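Side-chain contacts in putative lipoprotein (Clostridium perfringens ATCC 13124, PDB 4R7R), which is of unknown function but, as a putative lipoprotein with an alpha-beta fold, may bind lipid: residues A[69-74]-A[80-85]; A[55-60]-A[108-113]. One frame throughout, in Å; residues are numbered along the deposited sequence.

Contact 1: residues A[69-74]-A[80-85]; sequences LYKIFI and KYVIDI
The Phe73 ring is approached obliquely by two side chains of the partner strand: the Lys80 chain crosses it, with NZ 3.5 Å from Phe73 CD1, and Val82 lies alongside, pointing the same way, with CG2 3.8 Å from Phe73 CE1. Tyr70, on the other face of the sheet, has Ile85 CG2 at the edge of its ring, near the ring plane. On the Phe73 side Lys71 and Asp84 run side by side from a non-hydrogen-bonded pair. The Lys71 chain is extended until its last torsion (chi4 73°), which turns NZ in toward the carboxylate, and the salt bridge from Lys71 NZ to Asp84 OD1 measures 2.6 Å. The amine arrives on the syn side, 22° out of the carboxylate plane; Tyr94 OH, from strand 90-95, hydrogen bonds to both Lys71 NZ and Asp84 OD2. The opposite face is mostly aliphatic, with Tyr70 and Tyr81 at its ends. Two diagonal pairs meet there: Ile74 CD1 on Ile83 CD1 at 3.6 Å and Ile72 CD1 on Ile85 CD1 at 4.0 Å; strand 24-29 adds Ile25 and Leu27 to this layer, and helix 9-17 adds Leu14.

The two strands form an antiparallel beta hairpin in the middle of the sheet. Its ladder ends in a classic beta bulge, where Leu69 and Tyr70 both face Ile85: Leu69 N gives Ile85 O a 2.6 Å bond, and the one from Tyr70 N is weak. The hairpin therefore has two unlike faces, one largely of isoleucines flanked by tyrosines and the other carrying an ion pair whose buried aspartate, paired with Lys71 and bonded to Tyr94, would probably remain ionised.

Contact 2: residues A[55-60]-A[108-113]; sequences DSNFIN and KDIPNS
A small polar contact, centred on Asn57 and Asp109, joins the turn leading into the edge strand 58-59 to the loop between strand 103-106 and helix 116-125. Only 123 Å² is buried between the two segments, and the alpha carbons of Asn57 and Asp109 remain 7.8 Å apart, so side chains span the gap. They come from opposite directions: Asn57 ND2 donates to Asp109 OD2. The modelled separation of these two atoms is too short to be taken literally at this resolution, and the exact geometry of the bond is doubtful. Asp109 OD1 also lies near ND2, but at a poor angle for a bond. The two flat groups are strongly twisted, their planes 78° apart, so the amide does not lie flat against the carboxylate.

Asn57 closes a short 3-10 turn, in which Phe58 N bonds back to Asp55 O at 3.2 Å, and the chain then passes into a weakly bonded strand at the margin of the antiparallel sheet. The amide has further partners: Asn57 OD1 accepts from Lys54 N, and ND2 also donates to Ser106 O, which fixes which end of the amide faces Asp109. Asp109 has CG lodged between its backbone N and carbonyl carbon (chi1 60°), a torsion that swings the carboxylate toward Asn57. Next along the loop, Ile110 places its CG2 methyl 3.8 Å from Asn57 ND2, giving the buried amide an apolar neighbour, and the same side chain packs on Leu49 and Ser52 of helix 45-52.

Overall arrangement
From the N terminus, the chain runs through helix 9-17, strands 24-29 and 35-37 and helix 45-52 before reaching the first segment of contact 2, 55-60. It then crosses to strand 70-75, turns, and returns as strand 80-85, so that contact 1 closes a tight hairpin loop. Strands 90-95 and 103-106 follow, and only at 108-113 does contact 2 close its much longer loop, which encloses contact 1 without crossing it. Both contacts reach the same antiparallel sheet, contact 1 at its centre and contact 2 beside one of its outermost strands, 58-59, with centres about 17 Å apart. Contact 2 also leads toward helix 116-125, which packs against contact 1.

Contact 1: residues A[69-74]-A[80-85]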
loop_
_atom_site.group_PDB
_atom_site.type_symbol
_atom_site.label_atom_id
_atom_site.label_comp_id
_atom_site.label_asym_id
_atom_site.label_seq_id
_atom_site.Cartn_x
_atom_site.Cartn_y
_atom_site.Cartn_z
ATOM N N LEU A 69 -8.434 2.439 7.111
ATOM C CA LEU A 69 -8.236 3.738 7.704
ATOM C C LEU A 69 -7.935 4.737 6.584
ATOM O O LEU A 69 -8.465 5.852 6.546
ATOM C CB LEU A 69 -7.098 3.678 8.726
ATOM C CG LEU A 69 -7.384 2.724 9.895
ATOM C CD1 LEU A 69 -6.225 2.715 10.870
ATOM C CD2 LEU A 69 -8.703 3.062 10.617
ATOM N N TYR A 70 -7.087 4.307 5.658
ATOM C CA TYR A 70 -6.630 5.155 4.575
ATOM C C TYR A 70 -6.552 4.369 3.280
ATOM O O TYR A 70 -6.410 3.132 3.281
ATOM C CB TYR A 70 -5.242 5.735 4.859
ATOM C CG TYR A 70 -5.113 6.570 6.106
ATOM C CD1 TYR A 70 -5.583 7.886 6.143
ATOM C CD2 TYR A 70 -4.486 6.062 7.235
ATOM C CE1 TYR A 70 -5.448 8.664 7.286
ATOM C CE2 TYR A 70 -4.337 6.839 8.378
ATOM C CZ TYR A 70 -4.822 8.135 8.397
ATOM O OH TYR A 70 -4.683 8.890 9.535
ATOM N N LYS A 71 -6.577 5.109 2.181
ATOM C CA LYS A 71 -6.436 4.538 0.863
ATOM C C LYS A 71 -5.322 5.285 0.137
ATOM O O LYS A 71 -5.332 6.521 0.041
ATOM C CB LYS A 71 -7.760 4.632 0.113
ATOM C CG LYS A 71 -8.092 3.443 -0.752
ATOM C CD LYS A 71 -9.523 3.549 -1.315
ATOM C CE LYS A 71 -9.840 2.341 -2.172
ATOM N NZ LYS A 71 -10.041 1.132 -1.346
ATOM N N ILE A 72 -4.348 4.526 -0.343
ATOM C CA ILE A 72 -3.240 5.058 -1.117
ATOM C C ILE A 72 -3.402 4.762 -2.630
ATOM O O ILE A 72 -3.442 3.598 -3.059
ATOM C CB ILE A 72 -1.910 4.477 -0.594
ATOM C CG1 ILE A 72 -1.738 4.802 0.902
ATOM C CG2 ILE A 72 -0.735 4.976 -1.427
ATOM C CD1 ILE A 72 -0.383 4.353 1.549
ATOM N N PHE A 73 -3.507 5.819 -3.431
ATOM C CA PHE A 73 -3.588 5.669 -4.885
ATOM C C PHE A 73 -2.239 5.930 -5.507
ATOM O O PHE A 73 -1.739 7.059 -5.491
ATOM C CB PHE A 73 -4.642 6.607 -5.479
ATOM C CG PHE A 73 -6.032 6.239 -5.087
ATOM C CD1 PHE A 73 -6.700 5.221 -5.742
ATOM C CD2 PHE A 73 -6.655 6.868 -4.017
ATOM C CE1 PHE A 73 -7.981 4.854 -5.373
ATOM C CE2 PHE A 73 -7.933 6.510 -3.643
ATOM C CZ PHE A 73 -8.599 5.492 -4.323
ATOM N N ILE A 74 -1.637 4.871 -6.031
ATOM C CA ILE A 74 -0.346 4.982 -6.687
ATOM C C ILE A 74 -0.578 5.063 -8.187
ATOM O O ILE A 74 -1.050 4.110 -8.824
ATOM C CB ILE A 74 0.574 3.811 -6.355
ATOM C CG1 ILE A 74 0.765 3.714 -4.844
ATOM C CG2 ILE A 74 1.915 3.987 -7.036
ATOM C CD1 ILE A 74 1.446 2.439 -4.409
ATOM N N LYS A 80 -2.687 2.058 -12.462
ATOM C CA LYS A 80 -2.915 2.579 -11.118
ATOM C C LYS A 80 -3.048 1.419 -10.114
ATOM O O LYS A 80 -3.730 0.426 -10.371
ATOM C CB LYS A 80 -4.161 3.482 -11.049
ATOM C CG LYS A 80 -4.568 3.793 -9.577
ATOM C CD LYS A 80 -5.361 5.087 -9.384
ATOM C CE LYS A 80 -6.863 4.845 -9.270
ATOM N NZ LYS A 80 -7.600 6.121 -9.025
ATOM N N TYR A 81 -2.385 1.543 -8.970
ATOM C CA TYR A 81 -2.534 0.541 -7.937
ATOM C C TYR A 81 -3.104 1.170 -6.666
ATOM O O TYR A 81 -3.032 2.387 -6.452
ATOM C CB TYR A 81 -1.193 -0.151 -7.666
ATOM C CG TYR A 81 -0.873 -1.299 -8.630
ATOM C CD1 TYR A 81 -0.665 -1.062 -9.983
ATOM C CD2 TYR A 81 -0.766 -2.608 -8.174
ATOM C CE1 TYR A 81 -0.378 -2.088 -10.853
ATOM C CE2 TYR A 81 -0.467 -3.648 -9.038
ATOM C CZ TYR A 81 -0.282 -3.385 -10.378
ATOM O OH TYR A 81 0.008 -4.421 -11.246
ATOM N N VAL A 82 -3.675 0.325 -5.824
ATOM C CA VAL A 82 -4.315 0.778 -4.613
ATOM C C VAL A 82 -3.717 0.026 -3.437
ATOM O O VAL A 82 -3.498 -1.181 -3.508
ATOM C CB VAL A 82 -5.859 0.567 -4.680
ATOM C CG1 VAL A 82 -6.505 0.870 -3.363
ATOM C CG2 VAL A 82 -6.467 1.428 -5.780
ATOM N N ILE A 83 -3.417 0.752 -2.361
ATOM C CA ILE A 83 -3.078 0.109 -1.100
ATOM C C ILE A 83 -4.086 0.543 -0.032
ATOM O O ILE A 83 -4.233 1.745 0.247
ATOM C CB ILE A 83 -1.654 0.452 -0.623
ATOM C CG1 ILE A 83 -0.636 0.243 -1.740
ATOM C CG2 ILE A 83 -1.283 -0.389 0.604
ATOM C CD1 ILE A 83 0.764 0.695 -1.370
ATOM N N ASP A 84 -4.790 -0.422 0.553
ATOM C CA ASP A 84 -5.706 -0.097 1.636
ATOM C C ASP A 84 -4.964 -0.244 2.966
ATOM O O ASP A 84 -4.304 -1.259 3.194
ATOM C CB ASP A 84 -6.953 -0.990 1.591
ATOM C CG ASP A 84 -7.855 -0.691 0.386
ATOM O OD1 ASP A 84 -7.866 0.473 -0.081
ATOM O OD2 ASP A 84 -8.566 -1.614 -0.089
ATOM N N ILE A 85 -5.053 0.764 3.835
ATOM C CA ILE A 85 -4.368 0.705 5.127
ATOM C C ILE A 85 -5.323 0.381 6.289
ATOM O O ILE A 85 -6.254 1.144 6.573
ATOM C CB ILE A 85 -3.648 2.042 5.423
ATOM C CG1 ILE A 85 -2.783 2.464 4.225
ATOM C CG2 ILE A 85 -2.839 1.945 6.703
ATOM C CD1 ILE A 85 -1.802 1.402 3.808
#

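Contact 2: residues A[55-60]-A[108-113]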
loop_
_atom_site.group_PDB
_atom_site.type_symbol
_atom_site.label_atom_id
_atom_site.label_comp_id
_atom_site.label_asym_id
_atom_site.label_seq_id
_atom_site.Cartn_x
_atom_site.Cartn_y
_atom_site.Cartn_z
ATOM N N ASP A 55 9.427 -12.263 2.061
ATOM C CA ASP A 55 8.333 -13.140 1.654
ATOM C C ASP A 55 7.356 -13.477 2.786
ATOM O O ASP A 55 6.175 -13.723 2.539
ATOM C CB ASP A 55 8.901 -14.432 1.065
ATOM C CG ASP A 55 10.115 -14.182 0.182
ATOM O OD1 ASP A 55 9.973 -14.238 -1.066
ATOM O OD2 ASP A 55 11.210 -13.924 0.747
ATOM N N SER A 56 7.844 -13.488 4.020
ATOM C CA SER A 56 6.998 -13.786 5.170
ATOM C C SER A 56 6.023 -12.650 5.495
ATOM O O SER A 56 5.143 -12.806 6.338
ATOM C CB SER A 56 7.868 -14.089 6.387
ATOM O OG SER A 56 8.801 -13.041 6.604
ATOM N N ASN A 57 6.188 -11.506 4.835
ATOM C CA ASN A 57 5.264 -10.392 4.992
ATOM C C ASN A 57 3.941 -10.647 4.288
ATOM O O ASN A 57 2.941 -10.011 4.593
ATOM C CB ASN A 57 5.881 -9.111 4.451
ATOM C CG ASN A 57 7.051 -8.632 5.281
ATOM O OD1 ASN A 57 8.185 -8.595 4.805
ATOM N ND2 ASN A 57 6.782 -8.256 6.523
ATOM N N PHE A 58 3.942 -11.566 3.328
ATOM C CA PHE A 58 2.751 -11.862 2.538
ATOM C C PHE A 58 1.916 -12.935 3.200
ATOM O O PHE A 58 2.375 -14.058 3.388
ATOM C CB PHE A 58 3.146 -12.291 1.126
ATOM C CG PHE A 58 3.878 -11.226 0.375
ATOM C CD1 PHE A 58 3.179 -10.231 -0.304
ATOM C CD2 PHE A 58 5.271 -11.175 0.388
ATOM C CE1 PHE A 58 3.854 -9.215 -0.989
ATOM C CE2 PHE A 58 5.955 -10.163 -0.300
ATOM C CZ PHE A 58 5.236 -9.181 -0.991
ATOM N N ILE A 59 0.686 -12.590 3.557
ATOM C CA ILE A 59 -0.183 -13.548 4.231
ATOM C C ILE A 59 -1.419 -13.890 3.394
ATOM O O ILE A 59 -1.650 -13.299 2.337
ATOM C CB ILE A 59 -0.624 -13.014 5.599
ATOM C CG1 ILE A 59 -1.436 -11.724 5.434
ATOM C CG2 ILE A 59 0.584 -12.759 6.461
ATOM C CD1 ILE A 59 -1.957 -11.164 6.713
ATOM N N ASN A 60 -2.206 -14.845 3.878
ATOM C CA ASN A 60 -3.423 -15.276 3.195
ATOM C C ASN A 60 -4.590 -14.303 3.320
ATOM O O ASN A 60 -4.594 -13.421 4.181
ATOM C CB ASN A 60 -3.855 -16.643 3.728
ATOM C CG ASN A 60 -2.851 -17.739 3.408
ATOM O OD1 ASN A 60 -2.840 -18.283 2.303
ATOM N ND2 ASN A 60 -2.002 -18.069 4.379
ATOM N N LYS A 108 4.528 -5.864 10.322
ATOM C CA LYS A 108 5.079 -5.719 11.664
ATOM C C LYS A 108 6.620 -5.740 11.701
ATOM O O LYS A 108 7.237 -5.001 12.488
ATOM C CB LYS A 108 4.505 -6.794 12.587
ATOM C CG LYS A 108 3.134 -6.430 13.108
ATOM C CD LYS A 108 2.226 -7.638 13.222
ATOM C CE LYS A 108 0.807 -7.209 13.577
ATOM N NZ LYS A 108 0.800 -6.220 14.703
ATOM N N ASP A 109 7.249 -6.548 10.850
ATOM C CA ASP A 109 8.709 -6.671 10.918
ATOM C C ASP A 109 9.487 -5.656 10.053
ATOM O O ASP A 109 10.711 -5.603 10.119
ATOM C CB ASP A 109 9.147 -8.110 10.552
ATOM C CG ASP A 109 8.734 -8.527 9.139
ATOM O OD1 ASP A 109 8.939 -9.712 8.779
ATOM O OD2 ASP A 109 8.200 -7.685 8.385
ATOM N N ILE A 110 8.801 -4.851 9.251
ATOM C CA ILE A 110 9.527 -3.962 8.343
ATOM C C ILE A 110 10.046 -2.746 9.096
ATOM O O ILE A 110 9.553 -2.434 10.178
ATOM C CB ILE A 110 8.660 -3.504 7.154
ATOM C CG1 ILE A 110 7.622 -2.504 7.614
ATOM C CG2 ILE A 110 8.051 -4.709 6.412
ATOM C CD1 ILE A 110 7.285 -1.539 6.552
ATOM N N PRO A 111 11.060 -2.063 8.542
ATOM C CA PRO A 111 11.613 -0.918 9.281
ATOM C C PRO A 111 10.553 0.144 9.626
ATOM O O PRO A 111 9.623 0.388 8.831
ATOM C CB PRO A 111 12.665 -0.358 8.319
ATOM C CG PRO A 111 13.073 -1.557 7.470
ATOM C CD PRO A 111 11.824 -2.370 7.315
ATOM N N ASN A 112 10.696 0.757 10.807
ATOM C CA ASN A 112 9.702 1.697 11.317
ATOM C C ASN A 112 9.400 2.842 10.352
ATOM O O ASN A 112 8.253 3.293 10.251
ATOM C CB ASN A 112 10.153 2.273 12.667
ATOM C CG ASN A 112 10.194 1.223 13.766
ATOM O OD1 ASN A 112 9.272 0.412 13.902
ATOM N ND2 ASN A 112 11.267 1.225 14.553
ATOM N N SER A 113 10.426 3.314 9.654
ATOM C CA SER A 113 10.276 4.412 8.704
ATOM C C SER A 113 9.234 4.147 7.616
ATOM O O SER A 113 8.552 5.073 7.174
ATOM C CB SER A 113 11.619 4.716 8.041
ATOM O OG SER A 113 12.429 5.434 8.928
#